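Side-chain contacts in glutathione s-transferase S2 (Nilaparvata lugens, PDB 5H5L), which binds glutathione and probably catalyses its transfer to electrophilic substrates, as a sigma-class glutathione S-transferase also known as a prostaglandin D synthase: residues Glu118-Leu122 against Asn123-Pro127; Asn81-Glu84 against Asp85-Asp89; Leu71-Ala75 against Gly76-Ser80; Val184-Pro188 against Lys189-Trp193; His176-Ala179 against Leu180-Lys183. One frame throughout, in Å; residues are numbered along the deposited sequence.

Contact 1: residues Glu118-Leu122 against Asn123-Pro127; sequences EETLL and NETVP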
loop_
_atom_site.group_PDB
_atom_site.type_symbol
_atom_site.label_atom_id
_atom_site.label_comp_id
_atom_site.label_asym_id
_atom_site.label_seq_id
_atom_site.Cartn_x
_atom_site.Cartn_y
_atom_site.Cartn_z
ATOM N N GLU B 118 -16.758 -12.962 -9.684
ATOM C CA GLU B 118 -15.853 -13.359 -10.760
ATOM C C GLU B 118 -16.280 -12.776 -12.102
ATOM O O GLU B 118 -15.430 -12.372 -12.902
ATOM C CB GLU B 118 -15.773 -14.877 -10.843
ATOM C CG GLU B 118 -14.894 -15.382 -11.976
ATOM C CD GLU B 118 -15.007 -16.874 -12.207
ATOM O OE1 GLU B 118 -16.093 -17.445 -11.967
ATOM O OE2 GLU B 118 -14.004 -17.474 -12.646
ATOM N N GLU B 119 -17.588 -12.743 -12.382
ATOM C CA GLU B 119 -18.067 -12.139 -13.619
ATOM C C GLU B 119 -17.703 -10.660 -13.676
ATOM O O GLU B 119 -17.198 -10.160 -14.692
ATOM C CB GLU B 119 -19.584 -12.304 -13.732
ATOM C CG GLU B 119 -20.249 -11.417 -14.816
ATOM C CD GLU B 119 -20.802 -10.076 -14.283
ATOM O OE1 GLU B 119 -21.241 -10.020 -13.106
ATOM O OE2 GLU B 119 -20.813 -9.078 -15.054
ATOM N N THR B 120 -18.022 -9.924 -12.618
ATOM C CA THR B 120 -17.652 -8.508 -12.586
ATOM C C THR B 120 -16.140 -8.355 -12.713
ATOM O O THR B 120 -15.648 -7.532 -13.494
ATOM C CB THR B 120 -18.166 -7.873 -11.298
ATOM O OG1 THR B 120 -19.593 -8.000 -11.245
ATOM C CG2 THR B 120 -17.775 -6.386 -11.204
ATOM N N LEU B 121 -15.393 -9.170 -11.957
ATOM C CA LEU B 121 -13.938 -9.160 -12.019
ATOM C C LEU B 121 -13.446 -9.380 -13.446
ATOM O O LEU B 121 -12.662 -8.591 -13.983
ATOM C CB LEU B 121 -13.407 -10.239 -11.077
ATOM C CG LEU B 121 -11.916 -10.484 -11.049
ATOM C CD1 LEU B 121 -11.152 -9.178 -10.663
ATOM C CD2 LEU B 121 -11.693 -11.603 -10.031
ATOM N N LEU B 122 -13.932 -10.425 -14.105
ATOM C CA LEU B 122 -13.380 -10.737 -15.414
ATOM C C LEU B 122 -13.859 -9.779 -16.503
ATOM O O LEU B 122 -13.086 -9.443 -17.401
ATOM C CB LEU B 122 -13.711 -12.182 -15.777
ATOM C CG LEU B 122 -12.994 -13.257 -14.993
ATOM C CD1 LEU B 122 -13.593 -14.635 -15.276
ATOM C CD2 LEU B 122 -11.520 -13.211 -15.368
ATOM N N ASN B 123 -15.094 -9.296 -16.451
ATOM C CA ASN B 123 -15.587 -8.492 -17.562
ATOM C C ASN B 123 -15.630 -6.984 -17.306
ATOM O O ASN B 123 -15.789 -6.232 -18.264
ATOM C CB ASN B 123 -16.978 -8.985 -17.987
ATOM C CG ASN B 123 -17.030 -10.515 -18.182
ATOM O OD1 ASN B 123 -16.002 -11.175 -18.338
ATOM N ND2 ASN B 123 -18.234 -11.064 -18.212
ATOM N N GLU B 124 -15.457 -6.515 -16.069
ATOM C CA GLU B 124 -15.332 -5.080 -15.828
ATOM C C GLU B 124 -14.017 -4.688 -15.162
ATOM O O GLU B 124 -13.279 -3.841 -15.699
ATOM C CB GLU B 124 -16.543 -4.616 -15.011
ATOM C CG GLU B 124 -17.804 -4.412 -15.922
ATOM C CD GLU B 124 -18.975 -5.308 -15.553
ATOM O OE1 GLU B 124 -19.171 -5.562 -14.344
ATOM O OE2 GLU B 124 -19.701 -5.755 -16.473
ATOM N N THR B 125 -13.647 -5.335 -14.056
ATOM C CA THR B 125 -12.501 -4.876 -13.278
ATOM C C THR B 125 -11.176 -5.105 -14.001
ATOM O O THR B 125 -10.340 -4.197 -14.074
ATOM C CB THR B 125 -12.483 -5.566 -11.930
ATOM O OG1 THR B 125 -13.754 -5.377 -11.313
ATOM C CG2 THR B 125 -11.406 -4.965 -11.023
ATOM N N VAL B 126 -10.920 -6.333 -14.447
ATOM C CA VAL B 126 -9.700 -6.609 -15.192
ATOM C C VAL B 126 -9.557 -5.705 -16.414
ATOM O O VAL B 126 -8.504 -5.068 -16.561
ATOM C CB VAL B 126 -9.632 -8.106 -15.550
ATOM C CG1 VAL B 126 -8.498 -8.377 -16.495
ATOM C CG2 VAL B 126 -9.502 -8.934 -14.294
ATOM N N PRO B 127 -10.544 -5.591 -17.311
ATOM C CA PRO B 127 -10.356 -4.640 -18.417
ATOM C C PRO B 127 -10.077 -3.211 -17.953
ATOM O O PRO B 127 -9.224 -2.514 -18.537
ATOM C CB PRO B 127 -11.682 -4.736 -19.197
ATOM C CG PRO B 127 -12.260 -6.038 -18.835
ATOM C CD PRO B 127 -11.819 -6.322 -17.427
#
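Thr120 and Glu124 meet methyl to carboxylate. The Thr120 methyl CG2 lies anti to its own backbone N (the hydroxyl torsion chi1 is -60°). This sets it beside the carbonyl carbon, where it meets Glu124. Thr120 CG2 touches Glu124 OE1 at 3.5 Å. The two side chains cross obliquely. On the same flank the carboxylates of Glu119 and Glu124 come close, OE2 to OE2 3.8 Å, with their planes 72° apart. Two like charges so near would probably repel each other. Asn123 swings across the stem of Glu119 at about a right angle, and its ND2 lies 4.0 Å from Glu119 CG. On another side the contact is apolar: Leu121 CD1 packs against Val126 CG2 at 4.0 Å and also reaches Thr125 CB. The backbone widens here into a pi-type turn. Thr120 O accepts both Glu124 N at 2.8 Å and Thr125 N at 3.0 Å, from opposite faces of its carbonyl plane. Leu121 O takes Val126 N at 2.9 Å in a nearly straight bond. Pro127 has no N-H to give, and its CD sits against Leu122 O at 3.4 Å. The helix is kinked at this point. The stretch belongs to helix 111-139. Thr125 and Val126 pack on Phe98 of helix 82-106, while Leu121 and Leu122 rest on Trp167 of a loop.

Contact 2: residues Asn81-Glu84 against Asp85-Asp89; sequences NEWE and DLMID
Met87 lays its methyl over one face of the Trp83 indole. This is a CH-pi contact: Met87 CE is 3.9 Å from the centroid of the six-membered ring of Trp83 and 25° off its normal. The sulfur completes a Met-aromatic contact, with Met87 SD 4.3 Å from the centroid of the five-membered ring of Trp83 in an oblique position. Met87 is bent at both chi2 and chi3, which folds the thioether back toward the ring. Leu86 CD2 approaches the same indole obliquely, 3.9 Å from Trp83 CZ3. Trp83 itself packs on Val61 of the second subunit. With a serine in place of Trp83, the Met87 methyl would probably lose the ring face it lies on, and a gap would open beside Leu86.

Capping and backbone bonds start helix 82-106. Asn81 is its N-cap: OD1 accepts Glu84 N at 2.8 Å, nearly in line with the side-chain carbonyl. Asn81 O then takes Asp85 N at 3.1 Å, the first of four regular bonds that run on to Ile88 N.

Charged contacts lead outward. Glu84 OE1 accepts from Ser80 N and forms a salt bridge with Lys148. Glu82 forms one with Lys74 of the second subunit.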
loop_
_atom_site.group_PDB
_atom_site.type_symbol
_atom_site.label_atom_id
_atom_site.label_comp_id
_atom_site.label_asym_id
_atom_site.label_seq_id
_atom_site.Cartn_x
_atom_site.Cartn_y
_atom_site.Cartn_z
ATOM N N ASN B 81 15.609 9.345 -8.382
ATOM C CA ASN B 81 15.236 10.505 -7.568
ATOM C C ASN B 81 13.853 10.248 -6.982
ATOM O O ASN B 81 13.285 9.174 -7.174
ATOM C CB ASN B 81 15.252 11.794 -8.389
ATOM C CG ASN B 81 14.474 11.689 -9.661
ATOM O OD1 ASN B 81 13.333 11.244 -9.676
ATOM N ND2 ASN B 81 15.098 12.068 -10.758
ATOM N N GLU B 82 13.315 11.223 -6.233
ATOM C CA GLU B 82 12.027 10.986 -5.579
ATOM C C GLU B 82 10.913 10.831 -6.597
ATOM O O GLU B 82 9.973 10.058 -6.373
ATOM C CB GLU B 82 11.647 12.109 -4.613
ATOM C CG GLU B 82 12.679 12.474 -3.599
ATOM C CD GLU B 82 13.583 13.539 -4.150
ATOM O OE1 GLU B 82 14.530 13.149 -4.858
ATOM O OE2 GLU B 82 13.291 14.750 -3.945
ATOM N N TRP B 83 10.969 11.597 -7.698
ATOM C CA TRP B 83 9.917 11.515 -8.706
ATOM C C TRP B 83 9.893 10.138 -9.338
ATOM O O TRP B 83 8.821 9.558 -9.553
ATOM C CB TRP B 83 10.106 12.583 -9.781
ATOM C CG TRP B 83 9.041 12.523 -10.810
ATOM C CD1 TRP B 83 9.112 11.923 -12.019
ATOM C CD2 TRP B 83 7.708 13.058 -10.702
ATOM N NE1 TRP B 83 7.918 12.043 -12.676
ATOM C CE2 TRP B 83 7.040 12.736 -11.883
ATOM C CE3 TRP B 83 7.031 13.777 -9.715
ATOM C CZ2 TRP B 83 5.720 13.120 -12.130
ATOM C CZ3 TRP B 83 5.720 14.159 -9.953
ATOM C CH2 TRP B 83 5.080 13.828 -11.159
ATOM N N GLU B 84 11.068 9.589 -9.629
ATOM C CA GLU B 84 11.118 8.260 -10.221
ATOM C C GLU B 84 10.572 7.212 -9.257
ATOM O O GLU B 84 9.834 6.309 -9.675
ATOM C CB GLU B 84 12.546 7.921 -10.661
ATOM C CG GLU B 84 12.928 8.636 -11.919
ATOM C CD GLU B 84 14.147 8.051 -12.575
ATOM O OE1 GLU B 84 14.785 7.144 -11.991
ATOM O OE2 GLU B 84 14.437 8.508 -13.697
ATOM N N ASP B 85 10.887 7.325 -7.957
ATOM C CA ASP B 85 10.272 6.400 -7.000
ATOM C C ASP B 85 8.762 6.595 -6.919
ATOM O O ASP B 85 8.017 5.628 -6.742
ATOM C CB ASP B 85 10.888 6.556 -5.607
ATOM C CG ASP B 85 12.210 5.821 -5.478
ATOM O OD1 ASP B 85 12.331 4.688 -5.996
ATOM O OD2 ASP B 85 13.129 6.373 -4.858
ATOM N N LEU B 86 8.290 7.841 -7.007
ATOM C CA LEU B 86 6.850 8.068 -7.024
ATOM C C LEU B 86 6.203 7.340 -8.201
ATOM O O LEU B 86 5.123 6.766 -8.071
ATOM C CB LEU B 86 6.531 9.548 -7.100
ATOM C CG LEU B 86 5.061 9.960 -7.106
ATOM C CD1 LEU B 86 4.316 9.473 -5.868
ATOM C CD2 LEU B 86 4.950 11.493 -7.228
ATOM N N MET B 87 6.851 7.355 -9.354
ATOM C CA MET B 87 6.293 6.694 -10.524
ATOM C C MET B 87 6.199 5.187 -10.341
ATOM O O MET B 87 5.277 4.552 -10.869
ATOM C CB MET B 87 7.132 7.043 -11.752
ATOM C CG MET B 87 7.107 8.542 -12.108
ATOM S SD MET B 87 5.486 9.162 -12.555
ATOM C CE MET B 87 4.921 9.855 -10.999
ATOM N N ILE B 88 7.101 4.602 -9.582
ATOM C CA ILE B 88 7.013 3.180 -9.265
ATOM C C ILE B 88 5.912 2.933 -8.229
ATOM O O ILE B 88 5.049 2.066 -8.407
ATOM C CB ILE B 88 8.361 2.669 -8.731
ATOM C CG1 ILE B 88 9.508 2.796 -9.752
ATOM C CG2 ILE B 88 8.236 1.206 -8.314
ATOM C CD1 ILE B 88 10.891 2.651 -9.051
ATOM N N ASP B 89 5.970 3.682 -7.114
ATOM C CA ASP B 89 5.081 3.500 -5.966
ATOM C C ASP B 89 3.626 3.666 -6.356
ATOM O O ASP B 89 2.776 2.877 -5.925
ATOM C CB ASP B 89 5.421 4.507 -4.855
ATOM C CG ASP B 89 6.748 4.223 -4.159
ATOM O OD1 ASP B 89 7.370 3.165 -4.380
ATOM O OD2 ASP B 89 7.190 5.113 -3.406
#

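Contact 3: residues Leu71-Ala75 against Gly76-Ser80; sequences LGKKA and GLAGS
Leu77 N donates to Gly72 O at 2.8 Å, closing the last turn of helix 64-75. This bond is half of a Schellman motif, a common way for a helix to end on a glycine. The other half is Gly76 N to Lys73 O at 3.2 Å. Here the donor stands well above the carbonyl plane, 69° out of it. Gly76 is the residue that leaves the helix, with a positive phi of 68°. A side chain would fit badly at this place, since a CB on Gly76 would run into Ala75 O.

The turn also brings apolar groups together. Ala75 CB meets Leu77 CG at 4.0 Å. Ala75 packs on Leu25 and Leu77 on Tyr24, both of helix 15-25, and the Leu77 backbone is hydrogen-bonded to Trp151, so the chain leaving the helix is tied to the helical domain as well.

Beyond the turn the loop heads for helix 82-106. Lys73 bends at chi2 (-76°) and reaches out along this loop. Its NZ is held by a salt bridge to Asp85, whose other oxygen accepts from Gly79 N. The methylene chain of Lys73 runs over the Ala78 methyl, with Lys73 CD 3.7 Å and Lys73 CE 3.8 Å from Ala78 CB.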
loop_
_atom_site.group_PDB
_atom_site.type_symbol
_atom_site.label_atom_id
_atom_site.label_comp_id
_atom_site.label_asym_id
_atom_site.label_seq_id
_atom_site.Cartn_x
_atom_site.Cartn_y
_atom_site.Cartn_z
ATOM N N LEU B 71 14.147 -4.261 -0.742
ATOM C CA LEU B 71 15.036 -5.079 -1.575
ATOM C C LEU B 71 15.284 -4.452 -2.941
ATOM O O LEU B 71 16.401 -4.522 -3.472
ATOM C CB LEU B 71 14.465 -6.462 -1.721
ATOM C CG LEU B 71 14.229 -7.129 -0.377
ATOM C CD1 LEU B 71 13.521 -8.420 -0.576
ATOM C CD2 LEU B 71 15.542 -7.360 0.333
ATOM N N GLY B 72 14.300 -3.752 -3.484
ATOM C CA GLY B 72 14.520 -3.056 -4.743
ATOM C C GLY B 72 15.606 -2.015 -4.626
ATOM O O GLY B 72 16.435 -1.871 -5.533
ATOM N N LYS B 73 15.601 -1.253 -3.525
ATOM C CA LYS B 73 16.683 -0.302 -3.285
ATOM C C LYS B 73 18.010 -1.034 -3.206
ATOM O O LYS B 73 18.999 -0.604 -3.793
ATOM C CB LYS B 73 16.500 0.468 -1.975
ATOM C CG LYS B 73 15.390 1.493 -1.919
ATOM C CD LYS B 73 15.778 2.734 -2.659
ATOM C CE LYS B 73 14.598 3.715 -2.699
ATOM N NZ LYS B 73 14.894 4.890 -3.586
ATOM N N LYS B 74 18.049 -2.135 -2.455
ATOM C CA LYS B 74 19.286 -2.892 -2.340
ATOM C C LYS B 74 19.733 -3.421 -3.688
ATOM O O LYS B 74 20.938 -3.555 -3.923
ATOM C CB LYS B 74 19.131 -4.054 -1.357
ATOM C CG LYS B 74 18.885 -3.608 0.092
ATOM C CD LYS B 74 19.414 -4.528 1.145
ATOM C CE LYS B 74 20.624 -3.890 1.820
ATOM N NZ LYS B 74 20.247 -2.894 2.871
ATOM N N ALA B 75 18.788 -3.697 -4.588
ATOM C CA ALA B 75 19.077 -4.322 -5.881
ATOM C C ALA B 75 19.406 -3.320 -6.966
ATOM O O ALA B 75 19.721 -3.728 -8.084
ATOM C CB ALA B 75 17.901 -5.177 -6.336
ATOM N N GLY B 76 19.323 -2.031 -6.682
ATOM C CA GLY B 76 19.411 -1.037 -7.737
ATOM C C GLY B 76 18.238 -1.013 -8.693
ATOM O O GLY B 76 18.405 -0.628 -9.860
ATOM N N LEU B 77 17.063 -1.435 -8.242
ATOM C CA LEU B 77 15.848 -1.440 -9.049
ATOM C C LEU B 77 14.794 -0.479 -8.517
ATOM O O LEU B 77 13.596 -0.782 -8.537
ATOM C CB LEU B 77 15.279 -2.846 -9.109
ATOM C CG LEU B 77 16.155 -3.915 -9.756
ATOM C CD1 LEU B 77 15.341 -5.171 -9.786
ATOM C CD2 LEU B 77 16.615 -3.539 -11.170
ATOM N N ALA B 78 15.231 0.673 -8.013
ATOM C CA ALA B 78 14.316 1.729 -7.584
ATOM C C ALA B 78 14.560 2.985 -8.406
ATOM O O ALA B 78 15.182 2.911 -9.466
ATOM C CB ALA B 78 14.464 2.026 -6.087
ATOM N N GLY B 79 14.089 4.142 -7.947
ATOM C CA GLY B 79 14.211 5.345 -8.749
ATOM C C GLY B 79 15.556 6.063 -8.542
ATOM O O GLY B 79 16.181 5.946 -7.495
ATOM N N SER B 80 15.961 6.849 -9.548
ATOM C CA SER B 80 17.134 7.718 -9.426
ATOM C C SER B 80 16.872 8.990 -8.621
ATOM O O SER B 80 17.834 9.662 -8.237
ATOM C CB SER B 80 17.637 8.109 -10.811
ATOM O OG SER B 80 17.910 6.956 -11.584
#

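Contact 4: residues Val184-Pro188 against Lys189-Trp193; sequences VVNLP and KIKAW
The Asn186 amide turns its oxygen to the stem of Lys191, with Asn186 OD1 3.4 Å from Lys191 CE. The other end of the amide, ND2, donates to Asp182 O, and Lys191 NZ goes to Glu195 in a salt bridge. The Pro188 ring stands in the first turn of helix 188-196, where its missing N-H costs no bond of the helix.

Leu187 is the N-cap. Leu187 O accepts Lys191 N at 2.7 Å, almost straight (176°), and Pro188 O takes Ala192 N at 2.8 Å. On the inward side apolar side chains gather on Ile190. Leu187 CG and Ile190 CG1 both lie anti to their carbonyl carbons (chi1 -65° and -67°), which sets the chains alongside each other, CD1 to CD1 3.9 Å. Val184 crosses Ile190, with CG1 4.1 Å from Ile190 CD1.

This is the tight connection between consecutive helices 175-185 and 188-196 of the glutathione S-transferase C-terminal domain. Val184 and Ile190 pack on Trp20 of helix 15-25 and on Ile157 and Ile154 of helix 151-164.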
loop_
_atom_site.group_PDB
_atom_site.type_symbol
_atom_site.label_atom_id
_atom_site.label_comp_id
_atom_site.label_asym_id
_atom_site.label_seq_id
_atom_site.Cartn_x
_atom_site.Cartn_y
_atom_site.Cartn_z
ATOM N N VAL B 184 10.524 -10.322 -17.496
ATOM C CA VAL B 184 10.903 -10.470 -16.096
ATOM C C VAL B 184 11.227 -11.917 -15.797
ATOM O O VAL B 184 12.242 -12.222 -15.164
ATOM C CB VAL B 184 9.798 -9.935 -15.166
ATOM C CG1 VAL B 184 10.040 -10.423 -13.752
ATOM C CG2 VAL B 184 9.776 -8.393 -15.205
ATOM N N VAL B 185 10.389 -12.839 -16.256
ATOM C CA VAL B 185 10.632 -14.232 -15.904
ATOM C C VAL B 185 11.868 -14.805 -16.570
ATOM O O VAL B 185 12.268 -15.929 -16.220
ATOM C CB VAL B 185 9.451 -15.160 -16.228
ATOM C CG1 VAL B 185 8.220 -14.658 -15.557
ATOM C CG2 VAL B 185 9.254 -15.293 -17.766
ATOM N N ASN B 186 12.497 -14.054 -17.485
ATOM C CA ASN B 186 13.739 -14.469 -18.119
ATOM C C ASN B 186 14.957 -13.738 -17.592
ATOM O O ASN B 186 16.073 -14.023 -18.037
ATOM C CB ASN B 186 13.643 -14.297 -19.639
ATOM C CG ASN B 186 12.918 -15.470 -20.288
ATOM O OD1 ASN B 186 13.420 -16.599 -20.285
ATOM N ND2 ASN B 186 11.709 -15.220 -20.801
ATOM N N LEU B 187 14.789 -12.823 -16.649
ATOM C CA LEU B 187 15.935 -12.354 -15.888
ATOM C C LEU B 187 16.632 -13.575 -15.297
ATOM O O LEU B 187 15.958 -14.450 -14.734
ATOM C CB LEU B 187 15.496 -11.371 -14.795
ATOM C CG LEU B 187 14.892 -10.085 -15.381
ATOM C CD1 LEU B 187 14.158 -9.173 -14.327
ATOM C CD2 LEU B 187 15.974 -9.296 -16.104
ATOM N N PRO B 188 17.952 -13.708 -15.458
ATOM C CA PRO B 188 18.597 -15.007 -15.181
ATOM C C PRO B 188 18.312 -15.528 -13.788
ATOM O O PRO B 188 17.939 -16.698 -13.611
ATOM C CB PRO B 188 20.083 -14.697 -15.391
ATOM C CG PRO B 188 20.121 -13.548 -16.271
ATOM C CD PRO B 188 18.897 -12.739 -16.035
ATOM N N LYS B 189 18.451 -14.677 -12.777
ATOM C CA LYS B 189 18.255 -15.166 -11.423
ATOM C C LYS B 189 16.793 -15.452 -11.158
ATOM O O LYS B 189 16.465 -16.410 -10.449
ATOM C CB LYS B 189 18.849 -14.180 -10.435
ATOM C CG LYS B 189 20.378 -14.053 -10.638
ATOM C CD LYS B 189 20.972 -12.768 -10.085
ATOM C CE LYS B 189 20.260 -11.526 -10.673
ATOM N NZ LYS B 189 21.152 -10.388 -11.069
ATOM N N ILE B 190 15.886 -14.694 -11.763
ATOM C CA ILE B 190 14.483 -15.028 -11.564
ATOM C C ILE B 190 14.157 -16.327 -12.294
ATOM O O ILE B 190 13.512 -17.231 -11.743
ATOM C CB ILE B 190 13.600 -13.838 -11.988
ATOM C CG1 ILE B 190 13.857 -12.666 -10.989
ATOM C CG2 ILE B 190 12.150 -14.262 -12.025
ATOM C CD1 ILE B 190 13.138 -11.358 -11.295
ATOM N N LYS B 191 14.650 -16.458 -13.525
ATOM C CA LYS B 191 14.524 -17.696 -14.291
ATOM C C LYS B 191 15.002 -18.902 -13.492
ATOM O O LYS B 191 14.310 -19.919 -13.384
ATOM C CB LYS B 191 15.347 -17.548 -15.571
ATOM C CG LYS B 191 14.964 -18.499 -16.686
ATOM C CD LYS B 191 15.784 -18.195 -17.925
ATOM C CE LYS B 191 15.401 -19.112 -19.072
ATOM N NZ LYS B 191 15.756 -20.518 -18.774
ATOM N N ALA B 192 16.213 -18.813 -12.966
ATOM C CA ALA B 192 16.739 -19.856 -12.096
ATOM C C ALA B 192 15.769 -20.185 -10.975
ATOM O O ALA B 192 15.456 -21.356 -10.725
ATOM C CB ALA B 192 18.081 -19.411 -11.519
ATOM N N TRP B 193 15.297 -19.157 -10.259
ATOM C CA TRP B 193 14.393 -19.411 -9.145
ATOM C C TRP B 193 13.163 -20.153 -9.615
ATOM O O TRP B 193 12.700 -21.089 -8.962
ATOM C CB TRP B 193 13.981 -18.097 -8.456
ATOM C CG TRP B 193 12.861 -18.375 -7.552
ATOM C CD1 TRP B 193 11.544 -18.160 -7.781
ATOM C CD2 TRP B 193 12.954 -19.010 -6.284
ATOM N NE1 TRP B 193 10.801 -18.609 -6.724
ATOM C CE2 TRP B 193 11.649 -19.128 -5.782
ATOM C CE3 TRP B 193 14.019 -19.489 -5.519
ATOM C CZ2 TRP B 193 11.378 -19.718 -4.553
ATOM C CZ3 TRP B 193 13.748 -20.051 -4.296
ATOM C CH2 TRP B 193 12.438 -20.170 -3.827
#

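Contact 5: residues His176-Ala179 against Leu180-Lys183; sequences HIKA and LNDK
Lys178 leaves the backbone with CG opposite its N (chi1 176°) and then bends at chi2, which carries the chain along the helix toward Asp182. In Asp182 CG lies beside the backbone N (chi1 -61°), and the carboxylate leans back to meet the lysine. Lys178 CE lies 3.3 Å from Asp182 OD1, and NZ is 3.4 Å from the same oxygen. This is a salt bridge with a weak hydrogen bond. Asn181 adds a firmer grip: its ND2 donates to Asp182 OD1 at 3.0 Å. The oxygen is met on its anti side, 28° out of the carboxylate plane, while the acceptor lies almost in the plane of the amide. One carboxylate oxygen therefore serves both partners. The Lys178 ammonium is likely to lose this counter-charge, and the Asn181 amide to be set free to turn, if Asp182 gives way to a leucine.

The backbone beneath is regular. Asn181 N bonds to Ile177 O at 2.8 Å, and Asp182 N to Lys178 O at 3.0 Å. On the inner side Ile177 packs on Leu160 and Phe130, and Leu180 on Phe156 and Ile137. Asn134 OD1 accepts from the backbone N of both His176 and Ile177. Lys178 and Asp182 make an i to i+4 salt bridge, a long one here, along one face of helix 175-185 in the all-helical C-terminal domain of a glutathione S-transferase.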
loop_
_atom_site.group_PDB
_atom_site.type_symbol
_atom_site.label_atom_id
_atom_site.label_comp_id
_atom_site.label_asym_id
_atom_site.label_seq_id
_atom_site.Cartn_x
_atom_site.Cartn_y
_atom_site.Cartn_z
ATOM N N HIS B 176 1.295 -5.573 -23.968
ATOM C CA HIS B 176 2.429 -4.975 -23.273
ATOM C C HIS B 176 2.613 -5.550 -21.871
ATOM O O HIS B 176 3.757 -5.652 -21.409
ATOM C CB HIS B 176 2.258 -3.470 -23.298
ATOM C CG HIS B 176 2.185 -2.935 -24.697
ATOM N ND1 HIS B 176 0.999 -2.586 -25.313
ATOM C CD2 HIS B 176 3.152 -2.783 -25.628
ATOM C CE1 HIS B 176 1.248 -2.211 -26.553
ATOM N NE2 HIS B 176 2.547 -2.325 -26.770
ATOM N N ILE B 177 1.529 -5.961 -21.199
ATOM C CA ILE B 177 1.672 -6.721 -19.955
ATOM C C ILE B 177 2.391 -8.035 -20.220
ATOM O O ILE B 177 3.343 -8.391 -19.524
ATOM C CB ILE B 177 0.300 -6.946 -19.296
ATOM C CG1 ILE B 177 -0.330 -5.614 -18.935
ATOM C CG2 ILE B 177 0.436 -7.821 -18.075
ATOM C CD1 ILE B 177 -1.775 -5.785 -18.342
ATOM N N LYS B 178 1.955 -8.774 -21.243
ATOM C CA LYS B 178 2.559 -10.076 -21.524
ATOM C C LYS B 178 4.032 -9.943 -21.915
ATOM O O LYS B 178 4.853 -10.802 -21.563
ATOM C CB LYS B 178 1.764 -10.781 -22.624
ATOM C CG LYS B 178 2.351 -12.102 -23.082
ATOM C CD LYS B 178 2.256 -13.151 -21.995
ATOM C CE LYS B 178 2.857 -14.472 -22.467
ATOM N NZ LYS B 178 2.983 -15.444 -21.353
ATOM N N ALA B 179 4.374 -8.886 -22.657
ATOM C CA ALA B 179 5.768 -8.588 -22.998
ATOM C C ALA B 179 6.626 -8.288 -21.756
ATOM O O ALA B 179 7.794 -8.687 -21.683
ATOM C CB ALA B 179 5.805 -7.393 -23.923
ATOM N N LEU B 180 6.095 -7.515 -20.802
ATOM C CA LEU B 180 6.832 -7.318 -19.545
ATOM C C LEU B 180 6.954 -8.630 -18.782
ATOM O O LEU B 180 8.000 -8.930 -18.197
ATOM C CB LEU B 180 6.114 -6.270 -18.715
ATOM C CG LEU B 180 6.691 -5.893 -17.353
ATOM C CD1 LEU B 180 8.120 -5.351 -17.484
ATOM C CD2 LEU B 180 5.746 -4.925 -16.702
ATOM N N ASN B 181 5.891 -9.431 -18.794
ATOM C CA ASN B 181 5.927 -10.720 -18.124
ATOM C C ASN B 181 7.064 -11.572 -18.642
ATOM O O ASN B 181 7.807 -12.181 -17.858
ATOM C CB ASN B 181 4.620 -11.476 -18.319
ATOM C CG ASN B 181 4.730 -12.910 -17.847
ATOM O OD1 ASN B 181 4.393 -13.226 -16.701
ATOM N ND2 ASN B 181 5.268 -13.784 -18.704
ATOM N N ASP B 182 7.183 -11.674 -19.970
ATOM C CA ASP B 182 8.201 -12.553 -20.543
ATOM C C ASP B 182 9.593 -12.039 -20.230
ATOM O O ASP B 182 10.513 -12.824 -19.995
ATOM C CB ASP B 182 8.009 -12.672 -22.056
ATOM C CG ASP B 182 6.665 -13.279 -22.422
ATOM O OD1 ASP B 182 6.040 -13.954 -21.562
ATOM O OD2 ASP B 182 6.226 -13.081 -23.573
ATOM N N LYS B 183 9.749 -10.724 -20.191
ATOM C CA LYS B 183 11.036 -10.109 -19.880
ATOM C C LYS B 183 11.455 -10.389 -18.437
ATOM O O LYS B 183 12.617 -10.699 -18.167
ATOM C CB LYS B 183 10.914 -8.616 -20.159
ATOM C CG LYS B 183 12.055 -7.756 -19.804
ATOM C CD LYS B 183 12.090 -6.522 -20.709
ATOM C CE LYS B 183 10.770 -5.758 -20.780
ATOM N NZ LYS B 183 10.771 -4.715 -21.870
#

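In the fold
All five contacts are partly buried and lie within helices, at their ends or in the turn between two. Buried aliphatic residues give contacts 1, 2, 4 and 5 a core side, such as Val126, Ile88, Ile190 and Leu180; Glu124, Gly76, Lys191 and Ala179 are exposed. Contacts 2 and 3 touch, join the thioredoxin-like domain to the helical one and reach the second subunit through salt bridges. Contacts 4 and 5 share helix 175-185; aliphatic packing leads in contact 4, an ion pair in contact 5. Contact 1, on the opposite side of the chain's centre from contact 3, is a mid-helix distortion, whereas contact 2 starts a helix, contact 3 ends one and contact 4 does both.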